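Dna-binding protein RAP1 (Saccharomyces cerevisiae, PDB 4BJT) binds DNA as a repressor/activator protein at yeast telomeres and binds the telomere-associated protein Rif1 through its C-terminal domain. Local coordinates at residues C132-N146 / N153-D165. Residues are numbered along the deposited sequence; the frame is centred on the assembly and turned at random.
Sequences CLSGDLMVFPRYFLN and NPPPNVPGIWTHD
Tyr143 sits at the heart of this contact and uses both its hydroxyl and its ring. With CG anti to the backbone N (chi1 -173°), the ring reaches across from helix 140-150, and OH donates to Asn153 OD1 at 2.6 Å, ring and amide planes nearly perpendicular. Pro155 CD lies over one ring face, 3.9 Å from the centroid, in a CH-pi contact, while Ile161 CD1 packs obliquely against Tyr143 CD2. A phenylalanine in its place would probably leave Asn153 OD1 without its donor and its amide freer to turn.

The preceding residue, Arg142, gives NH1 to Pro159 O (2.9 Å); the oxygen lies in the guanidinium plane, yet the donor stands above the carbonyl plane. Arg142 CG and CD run past Val158 CG1, and the bend at chi3 (-62°) then turns the guanidinium end toward Pro159 O. NE is salt-bridged to Asp59 and NH1 also to Glu55, which probably balance the charge and fix the group's rotation. Arg142 O takes two bonds, from Asn146 N and, 2.8 Å away, from Asn146 ND2, which also reaches Tyr58 O; Val158 CG2 packs against Asn146 CB and CG.

At the far end, Trp162 N donates to Cys132 O (2.9 Å, 162° at the hydrogen), joining the loop to the end of helix 123-132. A water donates to both Leu133 O and Gly160 O. A second joins Ser134 OG to Trp162 NE1, weakly on the indole side; Arg193 bonds to the same hydroxyl and makes a cation-pi contact with Trp162. Between these polar ends, Ile161 CG1 meets Leu133 CD2 at 3.9 Å, and Val139.

Three direct bonds and the bridging waters thus tie the loop down around an apolar middle, fastening it to the helical domain beside the turn that binds the Rif1 peptide.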
loop_
_atom_site.group_PDB
_atom_site.type_symbol
_atom_site.label_atom_id
_atom_site.label_comp_id
_atom_site.label_asym_id
_atom_site.label_seq_id
_atom_site.Cartn_x
_atom_site.Cartn_y
_atom_site.Cartn_z
ATOM N N CYS C 132 3.602 -5.519 -1.144
ATOM C CA CYS C 132 3.442 -5.536 0.301
ATOM C C CYS C 132 1.988 -5.420 0.750
ATOM O O CYS C 132 1.687 -5.722 1.908
ATOM C CB CYS C 132 4.320 -4.507 0.981
ATOM S SG CYS C 132 3.630 -2.858 1.053
ATOM N N LEU C 133 1.073 -5.040 -0.176
ATOM C CA LEU C 133 -0.350 -5.013 0.105
ATOM C C LEU C 133 -1.009 -6.363 -0.271
ATOM O O LEU C 133 -2.232 -6.452 -0.197
ATOM C CB LEU C 133 -1.060 -3.901 -0.682
ATOM C CG LEU C 133 -0.588 -2.472 -0.408
ATOM C CD1 LEU C 133 -1.432 -1.465 -1.170
ATOM C CD2 LEU C 133 -0.492 -2.170 1.031
ATOM N N SER C 134 -0.241 -7.349 -0.736
ATOM C CA SER C 134 -0.796 -8.629 -1.234
ATOM C C SER C 134 -1.824 -8.369 -2.363
ATOM O O SER C 134 -2.810 -9.098 -2.478
ATOM C CB SER C 134 -1.429 -9.449 -0.104
ATOM O OG SER C 134 -0.525 -9.704 0.951
ATOM N N GLY C 135 -1.589 -7.321 -3.153
ATOM C CA GLY C 135 -2.441 -6.939 -4.273
ATOM C C GLY C 135 -3.774 -6.303 -3.929
ATOM O O GLY C 135 -4.608 -6.157 -4.819
ATOM N N ASP C 136 -3.983 -5.877 -2.665
ATOM C CA ASP C 136 -5.271 -5.313 -2.245
ATOM C C ASP C 136 -5.264 -3.833 -2.540
ATOM O O ASP C 136 -4.742 -3.029 -1.746
ATOM C CB ASP C 136 -5.521 -5.584 -0.768
ATOM C CG ASP C 136 -6.932 -5.209 -0.320
ATOM O OD1 ASP C 136 -7.649 -4.545 -1.098
ATOM O OD2 ASP C 136 -7.319 -5.579 0.806
ATOM N N LEU C 137 -5.840 -3.455 -3.688
ATOM C CA LEU C 137 -5.848 -2.055 -4.142
ATOM C C LEU C 137 -6.494 -1.107 -3.169
ATOM O O LEU C 137 -6.119 0.072 -3.155
ATOM C CB LEU C 137 -6.586 -1.871 -5.478
ATOM C CG LEU C 137 -6.113 -2.613 -6.691
ATOM C CD1 LEU C 137 -6.696 -1.984 -7.931
ATOM C CD2 LEU C 137 -4.629 -2.660 -6.773
ATOM N N MET C 138 -7.442 -1.588 -2.362
ATOM C CA MET C 138 -8.155 -0.746 -1.394
ATOM C C MET C 138 -7.251 -0.207 -0.292
ATOM O O MET C 138 -7.662 0.724 0.399
ATOM C CB MET C 138 -9.330 -1.520 -0.758
ATOM C CG MET C 138 -10.376 -2.000 -1.763
ATOM S SD MET C 138 -11.379 -0.670 -2.496
ATOM C CE MET C 138 -10.303 -0.113 -3.906
ATOM N N VAL C 139 -6.057 -0.804 -0.091
ATOM C CA VAL C 139 -5.115 -0.375 0.937
ATOM C C VAL C 139 -4.083 0.645 0.344
ATOM O O VAL C 139 -3.290 1.203 1.096
ATOM C CB VAL C 139 -4.483 -1.627 1.610
ATOM C CG1 VAL C 139 -3.610 -1.244 2.790
ATOM C CG2 VAL C 139 -5.569 -2.608 2.074
ATOM N N PHE C 140 -4.104 0.942 -0.986
ATOM C CA PHE C 140 -3.163 1.937 -1.565
ATOM C C PHE C 140 -3.269 3.289 -0.901
ATOM O O PHE C 140 -2.256 3.886 -0.515
ATOM C CB PHE C 140 -3.382 2.126 -3.068
ATOM C CG PHE C 140 -2.259 1.612 -3.903
ATOM C CD1 PHE C 140 -1.116 2.347 -4.063
ATOM C CD2 PHE C 140 -2.349 0.392 -4.529
ATOM C CE1 PHE C 140 -0.067 1.881 -4.859
ATOM C CE2 PHE C 140 -1.290 -0.089 -5.284
ATOM C CZ PHE C 140 -0.169 0.679 -5.469
ATOM N N PRO C 141 -4.479 3.855 -0.742
ATOM C CA PRO C 141 -4.561 5.178 -0.094
ATOM C C PRO C 141 -4.003 5.181 1.326
ATOM O O PRO C 141 -3.275 6.085 1.730
ATOM C CB PRO C 141 -6.053 5.506 -0.154
ATOM C CG PRO C 141 -6.540 4.730 -1.333
ATOM C CD PRO C 141 -5.797 3.416 -1.210
ATOM N N ARG C 142 -4.293 4.116 2.067
ATOM C CA ARG C 142 -3.802 3.948 3.413
ATOM C C ARG C 142 -2.265 3.988 3.431
ATOM O O ARG C 142 -1.658 4.546 4.344
ATOM C CB ARG C 142 -4.287 2.562 3.922
ATOM C CG ARG C 142 -3.987 2.354 5.345
ATOM C CD ARG C 142 -4.512 1.008 5.851
ATOM N NE ARG C 142 -5.967 0.919 5.750
ATOM C CZ ARG C 142 -6.689 -0.112 6.200
ATOM N NH1 ARG C 142 -6.092 -1.178 6.703
ATOM N NH2 ARG C 142 -8.015 -0.093 6.116
ATOM N N TYR C 143 -1.636 3.346 2.450
ATOM C CA TYR C 143 -0.183 3.304 2.376
ATOM C C TYR C 143 0.356 4.718 2.311
ATOM O O TYR C 143 1.199 5.095 3.126
ATOM C CB TYR C 143 0.273 2.474 1.172
ATOM C CG TYR C 143 1.771 2.248 1.139
ATOM C CD1 TYR C 143 2.646 3.272 0.780
ATOM C CD2 TYR C 143 2.321 1.041 1.557
ATOM C CE1 TYR C 143 4.020 3.080 0.794
ATOM C CE2 TYR C 143 3.695 0.818 1.514
ATOM C CZ TYR C 143 4.544 1.839 1.143
ATOM O OH TYR C 143 5.891 1.571 1.151
ATOM N N PHE C 144 -0.134 5.513 1.371
ATOM C CA PHE C 144 0.404 6.888 1.224
ATOM C C PHE C 144 0.067 7.790 2.392
ATOM O O PHE C 144 0.935 8.534 2.842
ATOM C CB PHE C 144 -0.051 7.513 -0.097
ATOM C CG PHE C 144 0.631 6.888 -1.278
ATOM C CD1 PHE C 144 1.963 7.126 -1.527
ATOM C CD2 PHE C 144 -0.041 6.014 -2.104
ATOM C CE1 PHE C 144 2.609 6.514 -2.598
ATOM C CE2 PHE C 144 0.621 5.382 -3.160
ATOM C CZ PHE C 144 1.937 5.644 -3.398
ATOM N N LEU C 145 -1.171 7.746 2.920
ATOM C CA LEU C 145 -1.487 8.622 4.044
ATOM C C LEU C 145 -0.578 8.357 5.215
ATOM O O LEU C 145 -0.133 9.293 5.872
ATOM C CB LEU C 145 -2.930 8.447 4.500
ATOM C CG LEU C 145 -3.998 8.979 3.550
ATOM C CD1 LEU C 145 -5.377 8.378 3.890
ATOM C CD2 LEU C 145 -4.041 10.510 3.574
ATOM N N ASN C 146 -0.337 7.068 5.528
ATOM C CA ASN C 146 0.486 6.715 6.682
ATOM C C ASN C 146 1.966 6.963 6.415
ATOM O O ASN C 146 2.666 7.459 7.285
ATOM C CB ASN C 146 0.182 5.296 7.149
ATOM C CG ASN C 146 -1.163 5.260 7.836
ATOM O OD1 ASN C 146 -1.259 5.471 9.037
ATOM N ND2 ASN C 146 -2.203 5.045 7.091
ATOM N N ASN C 153 8.925 5.048 5.224
ATOM C CA ASN C 153 8.537 4.226 4.084
ATOM C C ASN C 153 9.213 2.856 4.162
ATOM O O ASN C 153 10.438 2.795 4.095
ATOM C CB ASN C 153 8.989 4.909 2.779
ATOM C CG ASN C 153 8.609 4.084 1.581
ATOM O OD1 ASN C 153 7.464 3.647 1.476
ATOM N ND2 ASN C 153 9.486 3.955 0.620
ATOM N N PRO C 154 8.456 1.760 4.259
ATOM C CA PRO C 154 7.002 1.693 4.379
ATOM C C PRO C 154 6.543 2.077 5.769
ATOM O O PRO C 154 7.312 1.984 6.722
ATOM C CB PRO C 154 6.698 0.209 4.126
ATOM C CG PRO C 154 7.884 -0.485 4.677
ATOM C CD PRO C 154 9.054 0.411 4.316
ATOM N N PRO C 155 5.250 2.375 5.925
ATOM C CA PRO C 155 4.707 2.587 7.273
ATOM C C PRO C 155 4.775 1.272 8.066
ATOM O O PRO C 155 4.306 0.242 7.572
ATOM C CB PRO C 155 3.269 3.024 7.032
ATOM C CG PRO C 155 3.061 3.064 5.615
ATOM C CD PRO C 155 4.234 2.571 4.877
ATOM N N PRO C 156 5.419 1.266 9.242
ATOM C CA PRO C 156 5.735 -0.009 9.891
ATOM C C PRO C 156 4.670 -0.682 10.726
ATOM O O PRO C 156 4.862 -1.859 11.074
ATOM C CB PRO C 156 6.921 0.349 10.779
ATOM C CG PRO C 156 6.697 1.732 11.137
ATOM C CD PRO C 156 6.154 2.366 9.895
ATOM N N ASN C 157 3.589 0.023 11.084
ATOM C CA ASN C 157 2.583 -0.526 11.997
ATOM C C ASN C 157 1.187 -0.240 11.500
ATOM O O ASN C 157 0.343 0.248 12.262
ATOM C CB ASN C 157 2.777 0.098 13.385
ATOM C CG ASN C 157 4.139 -0.131 13.991
ATOM O OD1 ASN C 157 4.556 -1.269 14.224
ATOM N ND2 ASN C 157 4.822 0.932 14.341
ATOM N N VAL C 158 0.903 -0.604 10.248
ATOM C CA VAL C 158 -0.399 -0.384 9.653
ATOM C C VAL C 158 -1.029 -1.685 9.163
ATOM O O VAL C 158 -0.415 -2.386 8.338
ATOM C CB VAL C 158 -0.298 0.604 8.482
ATOM C CG1 VAL C 158 -1.651 0.807 7.808
ATOM C CG2 VAL C 158 0.288 1.948 8.954
ATOM N N PRO C 159 -2.261 -1.989 9.637
ATOM C CA PRO C 159 -2.980 -3.172 9.122
ATOM C C PRO C 159 -3.072 -3.177 7.593
ATOM O O PRO C 159 -3.407 -2.160 6.960
ATOM C CB PRO C 159 -4.367 -3.025 9.760
ATOM C CG PRO C 159 -4.112 -2.298 11.028
ATOM C CD PRO C 159 -3.088 -1.262 10.615
ATOM N N GLY C 160 -2.755 -4.307 6.995
ATOM C CA GLY C 160 -2.772 -4.472 5.547
ATOM C C GLY C 160 -1.461 -4.189 4.848
ATOM O O GLY C 160 -1.321 -4.503 3.667
ATOM N N ILE C 161 -0.489 -3.583 5.544
ATOM C CA ILE C 161 0.802 -3.255 4.948
ATOM C C ILE C 161 1.829 -4.178 5.536
ATOM O O ILE C 161 2.209 -4.040 6.695
ATOM C CB ILE C 161 1.144 -1.753 5.207
ATOM C CG1 ILE C 161 0.004 -0.859 4.687
ATOM C CG2 ILE C 161 2.516 -1.399 4.600
ATOM C CD1 ILE C 161 0.250 0.613 4.765
ATOM N N TRP C 162 2.238 -5.182 4.747
ATOM C CA TRP C 162 3.176 -6.183 5.211
ATOM C C TRP C 162 4.609 -5.688 5.139
ATOM O O TRP C 162 5.119 -5.424 4.057
ATOM C CB TRP C 162 3.030 -7.472 4.388
ATOM C CG TRP C 162 1.764 -8.198 4.678
ATOM C CD1 TRP C 162 0.539 -7.981 4.126
ATOM C CD2 TRP C 162 1.607 -9.289 5.589
ATOM N NE1 TRP C 162 -0.381 -8.846 4.668
ATOM C CE2 TRP C 162 0.247 -9.659 5.575
ATOM C CE3 TRP C 162 2.491 -9.998 6.401
ATOM C CZ2 TRP C 162 -0.252 -10.704 6.357
ATOM C CZ3 TRP C 162 2.005 -11.051 7.142
ATOM C CH2 TRP C 162 0.637 -11.357 7.161
ATOM N N THR C 163 5.283 -5.645 6.268
ATOM C CA THR C 163 6.691 -5.279 6.312
ATOM C C THR C 163 7.577 -6.529 6.221
ATOM O O THR C 163 7.119 -7.667 6.373
ATOM C CB THR C 163 6.987 -4.544 7.605
ATOM O OG1 THR C 163 6.739 -5.448 8.678
ATOM C CG2 THR C 163 6.147 -3.290 7.762
ATOM N N HIS C 164 8.884 -6.298 6.062
ATOM C CA HIS C 164 9.849 -7.398 6.061
ATOM C C HIS C 164 9.762 -8.182 7.365
ATOM O O HIS C 164 9.716 -9.412 7.345
ATOM C CB HIS C 164 11.267 -6.849 5.854
ATOM C CG HIS C 164 12.326 -7.902 5.982
ATOM N ND1 HIS C 164 12.607 -8.775 4.943
ATOM C CD2 HIS C 164 13.100 -8.222 7.046
ATOM C CE1 HIS C 164 13.555 -9.587 5.399
ATOM N NE2 HIS C 164 13.890 -9.285 6.656
ATOM N N ASP C 165 9.681 -7.474 8.507
ATOM C CA ASP C 165 9.554 -8.121 9.811
ATOM C C ASP C 165 8.291 -8.972 9.913
ATOM O O ASP C 165 8.316 -10.036 10.510
ATOM C CB ASP C 165 9.574 -7.072 10.939
ATOM C CG ASP C 165 10.942 -6.451 11.188
ATOM O OD1 ASP C 165 11.948 -6.972 10.631
ATOM O OD2 ASP C 165 11.015 -5.473 11.973
HETATM O O HOH W 1 -3.145 -5.726 2.216
HETATM O O HOH W 2 -2.338 -10.258 3.041
#